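PDB 4JP0: insecticidal crystal protein Cry35Ab1 from Bacillus thuringiensis, which forms, with Cry34Ab1, a binary insecticidal toxin active on western corn rootworm, the larval midgut epithelium being the probable target. Local coordinates for residues N66-N71 and V79-S84; F48-D53 and I58-A63. One frame throughout, in Å; residues are numbered along the deposited sequence. Where two conformers were deposited one is given.

Both contacts are two-stranded antiparallel pairings of consecutive hairpins within the ricin B-type lectin region, their centres about 9 Å apart. In contact 2 (48-53 with 58-63) all eight touching residues are buried, joined by four backbone hydrogen bonds and largely apolar side chains. Contact 1 (66-71 with 79-84) is mostly buried too, but has just two such bonds; its remaining polar links use a lysine, a threonine and two waters, with Thr81 exposed. Strand 69-73 follows 56-61 in the chain and lies beside it, joined by probable backbone hydrogen bonds, Trp70 N to Ile59 O (2.8 Å) and Ser61 N to Lys68 O (2.9 Å), with Val69 packed on Ile58.

Contact 1: residues N66-N71 and V79-S84; sequences NCKVWN and VSTYSS
Val79 meets the Trp70 indole obliquely, Val79 CG1 lying 4.0 Å from Trp70 CD1, while Trp47 joins the same indole edge-to-face. At the Tyr82 ring, Val69 CG2 sits at the edge, near the ring plane, and Val69 CG1 packs on Tyr82 CB; the backbone N of Ser84 lies over one face, offset toward the rim. With its CG anti to the backbone N (chi1 172°), Tyr82 carries its ring away from 66-71, and its hydroxyl bonds to Glu270.

Val69 and Ser80 form the hydrogen-bonded pair: Val69 N reaches Ser80 O at 2.9 Å, with an angle of 173° at the hydrogen, and Ser80 N returns to Val69 O. The carbonyl O of Val69 also receives a CA-H...O contact from Val79 CA at 3.2 Å. Beyond the strands, Lys68 runs over the Ser80-Thr81 peptide, CB 3.3 Å from Ser80 O, and a bend at chi4 (-71°) brings NZ to Thr81 OG1 at 3.0 Å. One water bridges the backbones, Cys67 O to Tyr82 N, where direct bonds have ended; the other joins Lys68 NZ to Thr81 N. Asn71 CB and CG pack against the Ser80 side chain; its ND2 bonds to Asn78 and its OD1 to Gln89. The hairpin 69-73/76-80, whose first strand also bonds to strand 56-61, is one of the hairpins from which a ricin-type beta-trefoil is built.

Contact 2: residues F48-D53 and I58-A63; sequences FLFPID and IITSYA
Phe48 N donates to Thr60 O at 2.8 Å, and Thr60 N answers to Phe48 O. These bonds belong to an antiparallel beta hairpin of the ricin-type beta-trefoil, strands 43-52 and 56-61; the N-to-C directions of the 48-52 and 58-61 segments lie 147° apart. Two residues along, Phe50 and Ile58 form the second hydrogen-bonded pair: Ile58 N meets Phe50 O at 2.8 Å and Phe50 N meets Ile58 O at 3.0 Å. Between them Leu49 faces Ile59 as the non-hydrogen-bonded pair.

The side chains sort onto two faces. On one, Leu49 and Ile59 run next to each other in the same direction, and CD2 of Leu49 is 3.9 Å from CG1 of Ile59; Trp47 and Trp70 cover Ile59 here. The other face carries Phe48, Phe50, Ile58 and Thr60. There Phe48 CD2 stands above one face of the Phe50 ring, offset toward its rim, and Tyr202 adds an edge-to-face partner for that ring. Ile52 crosses Ile58 at about a right angle, CG2 against CG1, near Met185.

Tyr62, just past the end of strand 56-61, brings its ring rim to rim with that of Phe48, centroids 5.9 Å apart and planes nearly parallel, neither ring over the other; both residues hold CG anti to the backbone N (chi1 -177° and -160°). Ile197 and Lys198 of helix 193-199 touch Thr60 and Tyr62 respectively. At the edge of the Phe50 ring, near its plane, the hydroxyl oxygen OG1 of Thr60 sits 3.4 Å from CD1 of Phe50.

Contact 1: residues N66-N71 and V79-S84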
loop_
_atom_site.group_PDB
_atom_site.type_symbol
_atom_site.label_atom_id
_atom_site.label_comp_id
_atom_site.label_asym_id
_atom_site.label_seq_id
_atom_site.Cartn_x
_atom_site.Cartn_y
_atom_site.Cartn_z
ATOM N N ASN A 66 -16.961 17.021 -5.599
ATOM C CA ASN A 66 -15.983 16.079 -6.156
ATOM C C ASN A 66 -15.103 15.414 -5.095
ATOM O O ASN A 66 -13.942 15.020 -5.368
ATOM C CB ASN A 66 -15.136 16.763 -7.272
ATOM C CG ASN A 66 -14.576 15.777 -8.274
ATOM O OD1 ASN A 66 -15.222 14.782 -8.627
ATOM N ND2 ASN A 66 -13.352 16.028 -8.721
ATOM N N CYS A 67 -15.657 15.259 -3.888
ATOM C CA CYS A 67 -14.944 14.621 -2.797
ATOM C C CYS A 67 -13.630 15.342 -2.511
ATOM O O CYS A 67 -12.640 14.711 -2.216
ATOM C CB CYS A 67 -14.700 13.126 -3.075
ATOM S SG CYS A 67 -16.253 12.207 -3.099
ATOM N N LYS A 68 -13.617 16.657 -2.675
ATOM C CA LYS A 68 -12.487 17.453 -2.205
ATOM C C LYS A 68 -12.503 17.437 -0.650
ATOM O O LYS A 68 -13.484 17.016 -0.016
ATOM C CB LYS A 68 -12.576 18.864 -2.742
ATOM C CG LYS A 68 -12.265 18.974 -4.267
ATOM C CD LYS A 68 -12.498 20.391 -4.709
ATOM C CE LYS A 68 -12.559 20.511 -6.243
ATOM N NZ LYS A 68 -11.257 20.314 -6.902
ATOM N N VAL A 69 -11.412 17.879 -0.035
ATOM C CA VAL A 69 -11.243 17.758 1.392
ATOM C C VAL A 69 -10.993 19.095 2.068
ATOM O O VAL A 69 -10.558 20.067 1.438
ATOM C CB VAL A 69 -10.025 16.835 1.710
ATOM C CG1 VAL A 69 -10.174 15.467 0.968
ATOM C CG2 VAL A 69 -8.728 17.489 1.275
ATOM N N TRP A 70 -11.230 19.148 3.372
ATOM C CA TRP A 70 -11.015 20.413 4.069
ATOM C C TRP A 70 -9.571 20.868 3.885
ATOM O O TRP A 70 -8.607 20.086 4.042
ATOM C CB TRP A 70 -11.370 20.318 5.556
ATOM C CG TRP A 70 -12.839 20.291 5.887
ATOM C CD1 TRP A 70 -13.903 19.976 5.064
ATOM C CD2 TRP A 70 -13.388 20.558 7.161
ATOM N NE1 TRP A 70 -15.083 20.031 5.786
ATOM C CE2 TRP A 70 -14.786 20.397 7.071
ATOM C CE3 TRP A 70 -12.832 20.930 8.382
ATOM C CZ2 TRP A 70 -15.630 20.605 8.155
ATOM C CZ3 TRP A 70 -13.679 21.124 9.462
ATOM C CH2 TRP A 70 -15.053 20.959 9.333
ATOM N N ASN A 71 -9.421 22.155 3.620
ATOM C CA ASN A 71 -8.161 22.699 3.237
ATOM C C ASN A 71 -8.055 24.089 3.817
ATOM O O ASN A 71 -8.969 24.874 3.690
ATOM C CB ASN A 71 -8.146 22.748 1.704
ATOM C CG ASN A 71 -6.889 23.372 1.128
ATOM O OD1 ASN A 71 -5.889 22.668 0.891
ATOM N ND2 ASN A 71 -6.950 24.679 0.803
ATOM N N VAL A 79 -12.864 23.524 0.485
ATOM C CA VAL A 79 -12.526 22.163 0.095
ATOM C C VAL A 79 -11.668 22.225 -1.153
ATOM O O VAL A 79 -11.971 23.006 -2.089
ATOM C CB VAL A 79 -13.754 21.229 -0.106
ATOM C CG1 VAL A 79 -14.365 20.835 1.230
ATOM C CG2 VAL A 79 -14.840 21.870 -1.092
ATOM N N SER A 80 -10.580 21.440 -1.155
ATOM C CA SER A 80 -9.686 21.415 -2.309
ATOM C C SER A 80 -9.292 19.981 -2.627
ATOM O O SER A 80 -9.437 19.077 -1.799
ATOM C CB SER A 80 -8.389 22.197 -2.033
ATOM O OG SER A 80 -8.618 23.538 -1.651
ATOM N N THR A 81 -8.773 19.773 -3.821
ATOM C CA THR A 81 -8.308 18.443 -4.182
ATOM C C THR A 81 -7.288 17.890 -3.164
ATOM O O THR A 81 -6.287 18.543 -2.846
ATOM C CB THR A 81 -7.662 18.512 -5.571
ATOM O OG1 THR A 81 -8.636 18.972 -6.513
ATOM C CG2 THR A 81 -7.262 17.117 -6.062
ATOM N N TYR A 82 -7.507 16.658 -2.710
ATOM C CA TYR A 82 -6.619 16.061 -1.758
ATOM C C TYR A 82 -5.226 16.013 -2.313
ATOM O O TYR A 82 -5.022 15.685 -3.485
ATOM C CB TYR A 82 -7.053 14.626 -1.412
ATOM C CG TYR A 82 -6.038 13.914 -0.559
ATOM C CD1 TYR A 82 -5.695 14.406 0.713
ATOM C CD2 TYR A 82 -5.400 12.765 -1.015
ATOM C CE1 TYR A 82 -4.758 13.766 1.517
ATOM C CE2 TYR A 82 -4.463 12.118 -0.220
ATOM C CZ TYR A 82 -4.142 12.627 1.038
ATOM O OH TYR A 82 -3.231 11.974 1.824
ATOM N N SER A 83 -4.267 16.381 -1.482
ATOM C CA SER A 83 -2.865 16.221 -1.848
ATOM C C SER A 83 -2.128 15.573 -0.674
ATOM O O SER A 83 -2.142 16.150 0.432
ATOM C CB SER A 83 -2.232 17.571 -2.140
ATOM O OG SER A 83 -0.814 17.406 -2.122
ATOM N N SER A 84 -1.470 14.416 -0.904
ATOM C CA SER A 84 -0.821 13.725 0.205
ATOM C C SER A 84 0.463 14.425 0.643
ATOM O O SER A 84 1.091 14.019 1.601
ATOM C CB SER A 84 -0.588 12.223 -0.074
ATOM O OG SER A 84 0.389 12.027 -1.088
HETATM O O HOH W 1 -9.944 15.022 -3.211
HETATM O O HOH W 2 -9.141 22.089 -5.782
#

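Contact 2: residues F48-D53 and I58-A63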
loop_
_atom_site.group_PDB
_atom_site.type_symbol
_atom_site.label_atom_id
_atom_site.label_comp_id
_atom_site.label_asym_id
_atom_site.label_seq_id
_atom_site.Cartn_x
_atom_site.Cartn_y
_atom_site.Cartn_z
ATOM N N PHE A 48 -16.756 12.735 5.559
ATOM C CA PHE A 48 -16.189 11.393 5.775
ATOM C C PHE A 48 -14.772 11.539 6.264
ATOM O O PHE A 48 -13.962 12.276 5.657
ATOM C CB PHE A 48 -16.217 10.578 4.470
ATOM C CG PHE A 48 -16.125 9.104 4.679
ATOM C CD1 PHE A 48 -17.277 8.327 4.671
ATOM C CD2 PHE A 48 -14.889 8.480 4.865
ATOM C CE1 PHE A 48 -17.210 6.959 4.863
ATOM C CE2 PHE A 48 -14.818 7.097 5.069
ATOM C CZ PHE A 48 -15.982 6.341 5.061
ATOM N N LEU A 49 -14.470 10.897 7.386
ATOM C CA LEU A 49 -13.140 10.983 7.950
ATOM C C LEU A 49 -12.296 9.829 7.448
ATOM O O LEU A 49 -12.731 8.691 7.505
ATOM C CB LEU A 49 -13.208 10.848 9.465
ATOM C CG LEU A 49 -14.004 11.880 10.237
ATOM C CD1 LEU A 49 -13.781 11.650 11.742
ATOM C CD2 LEU A 49 -13.557 13.269 9.818
ATOM N N PHE A 50 -11.124 10.125 6.906
ATOM C CA PHE A 50 -10.146 9.047 6.598
ATOM C C PHE A 50 -8.945 9.173 7.532
ATOM O O PHE A 50 -8.458 10.284 7.781
ATOM C CB PHE A 50 -9.671 9.143 5.167
ATOM C CG PHE A 50 -10.730 8.740 4.147
ATOM C CD1 PHE A 50 -11.298 9.673 3.316
ATOM C CD2 PHE A 50 -11.136 7.428 4.034
ATOM C CE1 PHE A 50 -12.219 9.308 2.350
ATOM C CE2 PHE A 50 -12.093 7.059 3.085
ATOM C CZ PHE A 50 -12.618 8.006 2.238
ATOM N N PRO A 51 -8.463 8.053 8.056
ATOM C CA PRO A 51 -7.333 8.086 8.973
ATOM C C PRO A 51 -6.014 8.070 8.187
ATOM O O PRO A 51 -5.915 7.412 7.145
ATOM C CB PRO A 51 -7.507 6.783 9.772
ATOM C CG PRO A 51 -8.051 5.793 8.706
ATOM C CD PRO A 51 -8.908 6.667 7.771
ATOM N N ILE A 52 -5.027 8.802 8.708
ATOM C CA ILE A 52 -3.682 8.796 8.156
ATOM C C ILE A 52 -2.693 8.587 9.282
ATOM O O ILE A 52 -3.073 8.409 10.460
ATOM C CB ILE A 52 -3.397 10.094 7.358
ATOM C CG1 ILE A 52 -3.565 11.348 8.231
ATOM C CG2 ILE A 52 -4.298 10.163 6.104
ATOM C CD1 ILE A 52 -3.130 12.649 7.491
ATOM N N ASP A 53 -1.415 8.565 8.945
ATOM C CA ASP A 53 -0.425 8.271 9.957
ATOM C C ASP A 53 -0.447 9.275 11.123
ATOM O O ASP A 53 -0.929 10.395 11.010
ATOM C CB ASP A 53 0.998 8.234 9.357
ATOM C CG ASP A 53 1.238 7.061 8.393
ATOM O OD1 ASP A 53 0.498 6.033 8.410
ATOM O OD2 ASP A 53 2.199 7.098 7.567
ATOM N N ILE A 58 -8.088 13.079 7.454
ATOM C CA ILE A 58 -8.436 13.920 6.309
ATOM C C ILE A 58 -9.955 14.032 6.381
ATOM O O ILE A 58 -10.648 13.020 6.559
ATOM C CB ILE A 58 -8.049 13.244 4.976
ATOM C CG1 ILE A 58 -6.532 13.026 4.899
ATOM C CG2 ILE A 58 -8.532 14.105 3.816
ATOM C CD1 ILE A 58 -5.726 14.357 4.994
ATOM N N ILE A 59 -10.490 15.236 6.276
ATOM C CA ILE A 59 -11.952 15.415 6.342
ATOM C C ILE A 59 -12.472 15.663 4.909
ATOM O O ILE A 59 -12.136 16.701 4.256
ATOM C CB ILE A 59 -12.281 16.607 7.251
ATOM C CG1 ILE A 59 -11.637 16.411 8.644
ATOM C CG2 ILE A 59 -13.824 16.820 7.292
ATOM C CD1 ILE A 59 -11.885 17.605 9.656
ATOM N N THR A 60 -13.301 14.732 4.433
ATOM C CA THR A 60 -13.677 14.696 3.022
ATOM C C THR A 60 -15.117 15.029 2.801
ATOM O O THR A 60 -15.980 14.516 3.512
ATOM C CB THR A 60 -13.460 13.278 2.493
ATOM O OG1 THR A 60 -12.093 12.889 2.750
ATOM C CG2 THR A 60 -13.667 13.204 0.956
ATOM N N SER A 61 -15.381 15.888 1.828
ATOM C CA SER A 61 -16.772 16.215 1.501
ATOM C C SER A 61 -17.407 14.928 0.933
ATOM O O SER A 61 -16.967 14.376 -0.099
ATOM C CB SER A 61 -16.811 17.341 0.477
ATOM O OG SER A 61 -18.133 17.816 0.351
ATOM N N TYR A 62 -18.464 14.462 1.577
ATOM C CA TYR A 62 -18.980 13.143 1.215
ATOM C C TYR A 62 -19.860 13.177 -0.012
ATOM O O TYR A 62 -21.002 13.589 0.062
ATOM C CB TYR A 62 -19.709 12.502 2.405
ATOM C CG TYR A 62 -20.218 11.099 2.123
ATOM C CD1 TYR A 62 -19.343 10.029 2.060
ATOM C CD2 TYR A 62 -21.568 10.861 1.898
ATOM C CE1 TYR A 62 -19.808 8.737 1.805
ATOM C CE2 TYR A 62 -22.037 9.601 1.650
ATOM C CZ TYR A 62 -21.166 8.541 1.581
ATOM O OH TYR A 62 -21.642 7.265 1.368
ATOM N N ALA A 63 -19.301 12.776 -1.156
ATOM C CA ALA A 63 -20.038 12.725 -2.418
ATOM C C ALA A 63 -20.606 14.095 -2.771
ATOM O O ALA A 63 -21.719 14.215 -3.332
ATOM C CB ALA A 63 -21.160 11.715 -2.350
#